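Local structure of putative glycoside hydrolase (Parabacteroides distasonis ATCC 8503, 3GYC) at residues K198-Y203 and F227-E232; Y251-F256 and L309-D314. The protein is a putative glycoside hydrolase of a cellulase-like family with a TIM-barrel fold, probably hydrolysing glycosidic bonds in a substrate not yet established. One frame throughout, in Å; residues are numbered along the deposited sequence.

Contact 1: K198-Y203 and F227-E232; sequences KMRQVY and FLDLYE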
loop_
_atom_site.group_PDB
_atom_site.type_symbol
_atom_site.label_atom_id
_atom_site.label_comp_id
_atom_site.label_asym_id
_atom_site.label_seq_id
_atom_site.Cartn_x
_atom_site.Cartn_y
_atom_site.Cartn_z
ATOM N N LYS A 198 -14.750 1.358 17.098
ATOM C CA LYS A 198 -13.925 1.190 18.288
ATOM C C LYS A 198 -12.709 2.154 18.168
ATOM O O LYS A 198 -12.322 2.794 19.140
ATOM C CB LYS A 198 -13.493 -0.284 18.435
ATOM C CG LYS A 198 -13.655 -0.901 19.852
HETATM N N MSE A 199 -12.124 2.276 16.976
HETATM C CA MSE A 199 -10.945 3.158 16.789
HETATM C C MSE A 199 -11.281 4.610 17.102
HETATM O O MSE A 199 -10.556 5.292 17.831
HETATM C CB MSE A 199 -10.422 3.077 15.359
HETATM C CG MSE A 199 -9.941 1.692 14.902
HETATM SE SE MSE A 199 -8.602 0.928 16.037
HETATM C CE MSE A 199 -7.244 2.340 15.853
ATOM N N ARG A 200 -12.413 5.058 16.575
ATOM C CA ARG A 200 -12.842 6.447 16.722
ATOM C C ARG A 200 -13.276 6.869 18.125
ATOM O O ARG A 200 -13.359 8.071 18.407
ATOM C CB ARG A 200 -13.900 6.767 15.683
ATOM C CG ARG A 200 -13.331 6.664 14.290
ATOM C CD ARG A 200 -14.307 7.078 13.207
ATOM N NE ARG A 200 -13.706 6.935 11.878
ATOM C CZ ARG A 200 -14.114 6.119 10.914
ATOM N NH1 ARG A 200 -15.161 5.349 11.067
ATOM N NH2 ARG A 200 -13.457 6.083 9.771
ATOM N N GLN A 201 -13.550 5.907 19.002
ATOM C CA GLN A 201 -13.849 6.225 20.395
ATOM C C GLN A 201 -12.610 6.786 21.078
ATOM O O GLN A 201 -12.708 7.455 22.097
ATOM C CB GLN A 201 -14.230 4.965 21.155
ATOM C CG GLN A 201 -15.566 4.390 20.791
ATOM C CD GLN A 201 -15.819 3.093 21.497
ATOM O OE1 GLN A 201 -14.904 2.496 22.071
ATOM N NE2 GLN A 201 -17.056 2.633 21.457
ATOM N N VAL A 202 -11.442 6.451 20.540
ATOM C CA VAL A 202 -10.179 6.911 21.064
ATOM C C VAL A 202 -9.511 7.964 20.148
ATOM O O VAL A 202 -8.963 8.965 20.634
ATOM C CB VAL A 202 -9.253 5.691 21.281
ATOM C CG1 VAL A 202 -7.913 6.126 21.775
ATOM C CG2 VAL A 202 -9.918 4.658 22.264
ATOM N N TYR A 203 -9.553 7.754 18.829
ATOM C CA TYR A 203 -8.908 8.668 17.868
ATOM C C TYR A 203 -9.912 9.144 16.837
ATOM O O TYR A 203 -9.832 8.789 15.685
ATOM C CB TYR A 203 -7.739 7.977 17.159
ATOM C CG TYR A 203 -6.665 7.517 18.091
ATOM C CD1 TYR A 203 -5.800 8.423 18.663
ATOM C CD2 TYR A 203 -6.522 6.194 18.408
ATOM C CE1 TYR A 203 -4.829 8.024 19.531
ATOM C CE2 TYR A 203 -5.531 5.771 19.298
ATOM C CZ TYR A 203 -4.693 6.699 19.848
ATOM O OH TYR A 203 -3.695 6.331 20.715
ATOM N N PHE A 227 -18.238 4.782 6.300
ATOM C CA PHE A 227 -17.351 4.661 7.471
ATOM C C PHE A 227 -15.849 4.665 7.128
ATOM O O PHE A 227 -15.009 4.623 8.038
ATOM C CB PHE A 227 -17.693 3.386 8.280
ATOM C CG PHE A 227 -17.699 2.115 7.460
ATOM C CD1 PHE A 227 -16.531 1.454 7.170
ATOM C CD2 PHE A 227 -18.886 1.591 6.986
ATOM C CE1 PHE A 227 -16.526 0.283 6.389
ATOM C CE2 PHE A 227 -18.901 0.423 6.210
ATOM C CZ PHE A 227 -17.708 -0.239 5.921
ATOM N N LEU A 228 -15.511 4.637 5.837
ATOM C CA LEU A 228 -14.119 4.753 5.394
ATOM C C LEU A 228 -13.828 6.240 5.208
ATOM O O LEU A 228 -14.621 6.952 4.599
ATOM C CB LEU A 228 -13.913 4.031 4.077
ATOM C CG LEU A 228 -14.187 2.525 4.099
ATOM C CD1 LEU A 228 -14.143 1.932 2.694
ATOM C CD2 LEU A 228 -13.227 1.818 5.032
ATOM N N ASP A 229 -12.716 6.712 5.753
ATOM C CA ASP A 229 -12.340 8.145 5.667
ATOM C C ASP A 229 -11.634 8.482 4.341
ATOM O O ASP A 229 -11.520 9.652 3.961
ATOM C CB ASP A 229 -11.431 8.522 6.844
ATOM C CG ASP A 229 -12.159 8.521 8.201
ATOM O OD1 ASP A 229 -13.394 8.826 8.217
ATOM O OD2 ASP A 229 -11.510 8.252 9.281
ATOM N N LEU A 230 -11.085 7.449 3.702
ATOM C CA LEU A 230 -10.392 7.537 2.427
ATOM C C LEU A 230 -10.380 6.164 1.760
ATOM O O LEU A 230 -10.689 5.157 2.395
ATOM C CB LEU A 230 -8.951 8.013 2.596
ATOM C CG LEU A 230 -8.008 7.216 3.476
ATOM C CD1 LEU A 230 -6.594 7.061 2.878
ATOM C CD2 LEU A 230 -7.936 7.802 4.901
ATOM N N TYR A 231 -10.018 6.106 0.490
ATOM C CA TYR A 231 -9.906 4.835 -0.169
ATOM C C TYR A 231 -8.436 4.699 -0.590
ATOM O O TYR A 231 -7.845 5.649 -1.147
ATOM C CB TYR A 231 -10.809 4.677 -1.425
ATOM C CG TYR A 231 -12.261 5.047 -1.310
ATOM C CD1 TYR A 231 -12.958 4.949 -0.108
ATOM C CD2 TYR A 231 -12.977 5.441 -2.449
ATOM C CE1 TYR A 231 -14.303 5.301 -0.037
ATOM C CE2 TYR A 231 -14.320 5.756 -2.387
ATOM C CZ TYR A 231 -14.977 5.667 -1.189
ATOM O OH TYR A 231 -16.286 6.006 -1.146
ATOM N N GLU A 232 -7.843 3.545 -0.285
ATOM C CA GLU A 232 -6.479 3.225 -0.710
ATOM C C GLU A 232 -6.703 2.076 -1.682
ATOM O O GLU A 232 -6.964 0.979 -1.249
ATOM C CB GLU A 232 -5.580 2.865 0.483
ATOM C CG GLU A 232 -4.052 3.116 0.244
ATOM C CD GLU A 232 -3.259 1.945 -0.331
ATOM O OE1 GLU A 232 -3.204 0.883 0.327
ATOM O OE2 GLU A 232 -2.614 2.092 -1.396
#
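The carbonyl oxygen of Phe227 meets the guanidinium of Arg200 at its edge, close to the plane of that group. The main bond comes from NH2, with Arg200 NH2 to Phe227 O at 2.7 Å. This donor does not lie in the plane of the carbonyl but is tilted 34° from it. A weak second bond runs from Arg200 NH1 to Phe227 O at 3.1 Å. The Phe227 ring leads the other way and packs on Leu189, Met192, Lys193 and Leu196 of helix 186-200, leaving CB as its nearest side-chain atom, 4.2 Å from Arg200 NH1. At Asp229 the carboxylate forms a salt bridge, Arg200 NH2 to Asp229 OD2 at 3.0 Å. The nitrogen approaches OD2 from above the carboxylate plane, and the two flat groups are inclined by 58°. Seen from Arg200, both acceptors at NH2 lie near the guanidinium plane, which probably limits how far the group can turn. The Arg200 chain runs straight out to NE (chi2 -175°, with chi3 likewise anti), which carries the guanidinium across to the loop. Asp229 OD2 also accepts from the backbone N of Phe208, while OD1 is salt-bridged to Lys388, so two cations and an amide share this buried carboxylate. Here helix 186-200, which precedes strand 208-209 of the parallel TIM barrel, is tied at its C-terminal end to the loop entering the next strand, 231-232. An alanine in place of Arg200 removes the guanidinium, which would probably leave Phe227 O without this grip and Asp229 with Lys388 as its remaining cation, weakening the tie between helix and loop. Further on, Tyr231 opens the strand with a backbone hydrogen bond to Val302 of strand 301-303.

Contact 2: Y251-F256 and L309-D314; sequences YGYNRF and LVDYKD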
loop_
_atom_site.group_PDB
_atom_site.type_symbol
_atom_site.label_atom_id
_atom_site.label_comp_id
_atom_site.label_asym_id
_atom_site.label_seq_id
_atom_site.Cartn_x
_atom_site.Cartn_y
_atom_site.Cartn_z
ATOM N N TYR A 251 1.588 -15.566 -16.226
ATOM C CA TYR A 251 2.021 -15.251 -14.855
ATOM C C TYR A 251 0.905 -15.528 -13.844
ATOM O O TYR A 251 -0.170 -14.973 -13.957
ATOM C CB TYR A 251 2.446 -13.791 -14.747
ATOM C CG TYR A 251 3.115 -13.500 -13.410
ATOM C CD1 TYR A 251 4.391 -13.997 -13.148
ATOM C CD2 TYR A 251 2.441 -12.832 -12.386
ATOM C CE1 TYR A 251 5.004 -13.789 -11.943
ATOM C CE2 TYR A 251 3.055 -12.588 -11.172
ATOM C CZ TYR A 251 4.340 -13.084 -10.959
ATOM O OH TYR A 251 4.994 -12.939 -9.794
ATOM N N GLY A 252 1.185 -16.340 -12.822
ATOM C CA GLY A 252 0.180 -16.724 -11.833
ATOM C C GLY A 252 0.539 -16.432 -10.393
ATOM O O GLY A 252 0.060 -17.105 -9.497
ATOM N N TYR A 253 1.397 -15.441 -10.169
ATOM C CA TYR A 253 1.794 -14.996 -8.849
ATOM C C TYR A 253 2.404 -16.111 -7.972
ATOM O O TYR A 253 2.333 -16.033 -6.750
ATOM C CB TYR A 253 0.627 -14.336 -8.106
ATOM C CG TYR A 253 -0.104 -13.235 -8.844
ATOM C CD1 TYR A 253 -1.154 -13.534 -9.689
ATOM C CD2 TYR A 253 0.202 -11.897 -8.630
ATOM C CE1 TYR A 253 -1.866 -12.536 -10.325
ATOM C CE2 TYR A 253 -0.497 -10.888 -9.265
ATOM C CZ TYR A 253 -1.521 -11.215 -10.128
ATOM O OH TYR A 253 -2.245 -10.230 -10.784
ATOM N N ASN A 254 3.041 -17.101 -8.583
ATOM C CA ASN A 254 3.618 -18.196 -7.811
ATOM C C ASN A 254 4.631 -17.660 -6.775
ATOM O O ASN A 254 5.498 -16.841 -7.085
ATOM C CB ASN A 254 4.230 -19.260 -8.706
ATOM C CG ASN A 254 4.400 -20.567 -7.977
ATOM O OD1 ASN A 254 5.262 -20.705 -7.096
ATOM N ND2 ASN A 254 3.551 -21.517 -8.297
ATOM N N ARG A 255 4.464 -18.073 -5.529
ATOM C CA ARG A 255 5.295 -17.567 -4.432
ATOM C C ARG A 255 6.620 -18.280 -4.202
ATOM O O ARG A 255 7.548 -17.676 -3.638
ATOM C CB ARG A 255 4.486 -17.586 -3.130
ATOM C CG ARG A 255 3.267 -16.718 -3.241
ATOM C CD ARG A 255 2.588 -16.443 -1.935
ATOM N NE ARG A 255 1.640 -15.341 -2.102
ATOM C CZ ARG A 255 0.843 -14.869 -1.141
ATOM N NH1 ARG A 255 0.863 -15.402 0.073
ATOM N NH2 ARG A 255 0.011 -13.857 -1.398
ATOM N N PHE A 256 6.724 -19.531 -4.648
ATOM C CA PHE A 256 7.910 -20.339 -4.382
ATOM C C PHE A 256 8.593 -20.998 -5.572
ATOM O O PHE A 256 9.634 -21.602 -5.399
ATOM C CB PHE A 256 7.549 -21.409 -3.345
ATOM C CG PHE A 256 7.210 -20.824 -2.042
ATOM C CD1 PHE A 256 8.221 -20.379 -1.196
ATOM C CD2 PHE A 256 5.905 -20.589 -1.692
ATOM C CE1 PHE A 256 7.919 -19.805 -0.011
ATOM C CE2 PHE A 256 5.605 -19.958 -0.496
ATOM C CZ PHE A 256 6.603 -19.585 0.330
ATOM N N LEU A 309 2.860 -3.588 -13.759
ATOM C CA LEU A 309 2.918 -4.985 -13.389
ATOM C C LEU A 309 2.833 -5.066 -11.884
ATOM O O LEU A 309 3.335 -4.185 -11.165
ATOM C CB LEU A 309 4.204 -5.663 -13.914
ATOM C CG LEU A 309 4.041 -6.445 -15.219
ATOM C CD1 LEU A 309 3.715 -5.560 -16.397
ATOM C CD2 LEU A 309 5.275 -7.301 -15.526
ATOM N N VAL A 310 2.211 -6.131 -11.391
ATOM C CA VAL A 310 2.107 -6.313 -9.950
ATOM C C VAL A 310 3.467 -6.762 -9.339
ATOM O O VAL A 310 3.946 -6.170 -8.363
ATOM C CB VAL A 310 0.982 -7.327 -9.585
ATOM C CG1 VAL A 310 0.867 -7.500 -8.074
ATOM C CG2 VAL A 310 -0.323 -6.843 -10.150
ATOM N N ASP A 311 4.085 -7.765 -9.947
ATOM C CA ASP A 311 5.363 -8.338 -9.475
ATOM C C ASP A 311 6.461 -8.087 -10.518
ATOM O O ASP A 311 6.264 -8.293 -11.718
ATOM C CB ASP A 311 5.201 -9.846 -9.308
ATOM C CG ASP A 311 4.200 -10.230 -8.223
ATOM O OD1 ASP A 311 3.907 -9.371 -7.399
ATOM O OD2 ASP A 311 3.754 -11.427 -8.188
ATOM N N TYR A 312 7.607 -7.614 -10.066
ATOM C CA TYR A 312 8.747 -7.380 -10.927
ATOM C C TYR A 312 9.930 -7.301 -10.028
ATOM O O TYR A 312 9.775 -7.131 -8.836
ATOM C CB TYR A 312 8.627 -6.037 -11.676
ATOM C CG TYR A 312 9.234 -6.093 -13.096
ATOM C CD1 TYR A 312 8.692 -6.943 -14.060
ATOM C CD2 TYR A 312 10.303 -5.278 -13.476
ATOM C CE1 TYR A 312 9.165 -6.980 -15.393
ATOM C CE2 TYR A 312 10.807 -5.309 -14.818
ATOM C CZ TYR A 312 10.234 -6.193 -15.778
ATOM O OH TYR A 312 10.685 -6.238 -17.112
ATOM N N LYS A 313 11.113 -7.455 -10.582
ATOM C CA LYS A 313 12.329 -7.406 -9.776
ATOM C C LYS A 313 13.527 -7.209 -10.678
ATOM O O LYS A 313 13.437 -7.387 -11.874
ATOM C CB LYS A 313 12.520 -8.714 -8.975
ATOM C CG LYS A 313 12.601 -9.982 -9.792
ATOM C CD LYS A 313 12.458 -11.225 -8.894
ATOM C CE LYS A 313 12.532 -12.525 -9.647
ATOM N NZ LYS A 313 12.411 -13.709 -8.725
ATOM N N ASP A 314 14.644 -6.818 -10.076
ATOM C CA ASP A 314 15.922 -6.780 -10.769
ATOM C C ASP A 314 16.269 -8.224 -11.146
ATOM O O ASP A 314 16.352 -9.088 -10.279
ATOM C CB ASP A 314 16.995 -6.236 -9.845
ATOM C CG ASP A 314 16.806 -4.767 -9.517
ATOM O OD1 ASP A 314 16.227 -4.007 -10.343
ATOM O OD2 ASP A 314 17.303 -4.361 -8.426
#
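Tyr251 and Asp311 join two irregular loops of the TIM barrel. Residues 251-256 link helix 240-249 to helix 259-273, while the loop holding 309-314 follows strand 301-303 at its C-terminal end, the end where loops surround the active site in TIM barrels. The polar part is a single hydrogen bond, donated by Tyr251 OH to Asp311 OD2, short at 2.5 Å and using the anti lone pair of the acceptor. The oxygen sits at the ring edge of Tyr251, in its plane, and the carboxylate stands 81° to that ring. Tyr251 reaches it with CG trans to the backbone N (chi1 -170°). Because the anti lone pair lies on the CB side, the hydroxyl also comes close to Asp311 CB, at 3.1 Å. Asp311 OD2 makes a van der Waals approach to Tyr253 CD2 as well, at 3.6 Å, and the hydroxyl of Tyr253 is hydrogen-bonded to Gln239 NE2.

Within 251-256, Asn254 forms an Asx turn with Phe256 N, and the backbone N of Tyr253 lies 3.4 Å above one face of the Tyr251 ring, offset toward the rim.

The apolar part is Tyr253 on Val310: Val310 CG1 touches Tyr253 CE2 at 3.8 Å, in the ring plane at its edge.

Overall arrangement
Contacts 1 and 2 lie on opposite sides of the chain's centre, their own centres about 32 Å apart, and no atoms touch between them. Contact 1 belongs to the end of the barrel where strands begin: it joins a helix terminus to a strand entry, is only partly buried, and relies on charge and a backbone carbonyl. Contact 2 joins two loops, one of them leaving strand 301-303, and is more buried; it combines one neutral donor to a carboxylate with apolar contact. The two share no segment, yet strand 301-303, from which the loop of contact 2 continues, pairs with strand 231-232 of contact 1.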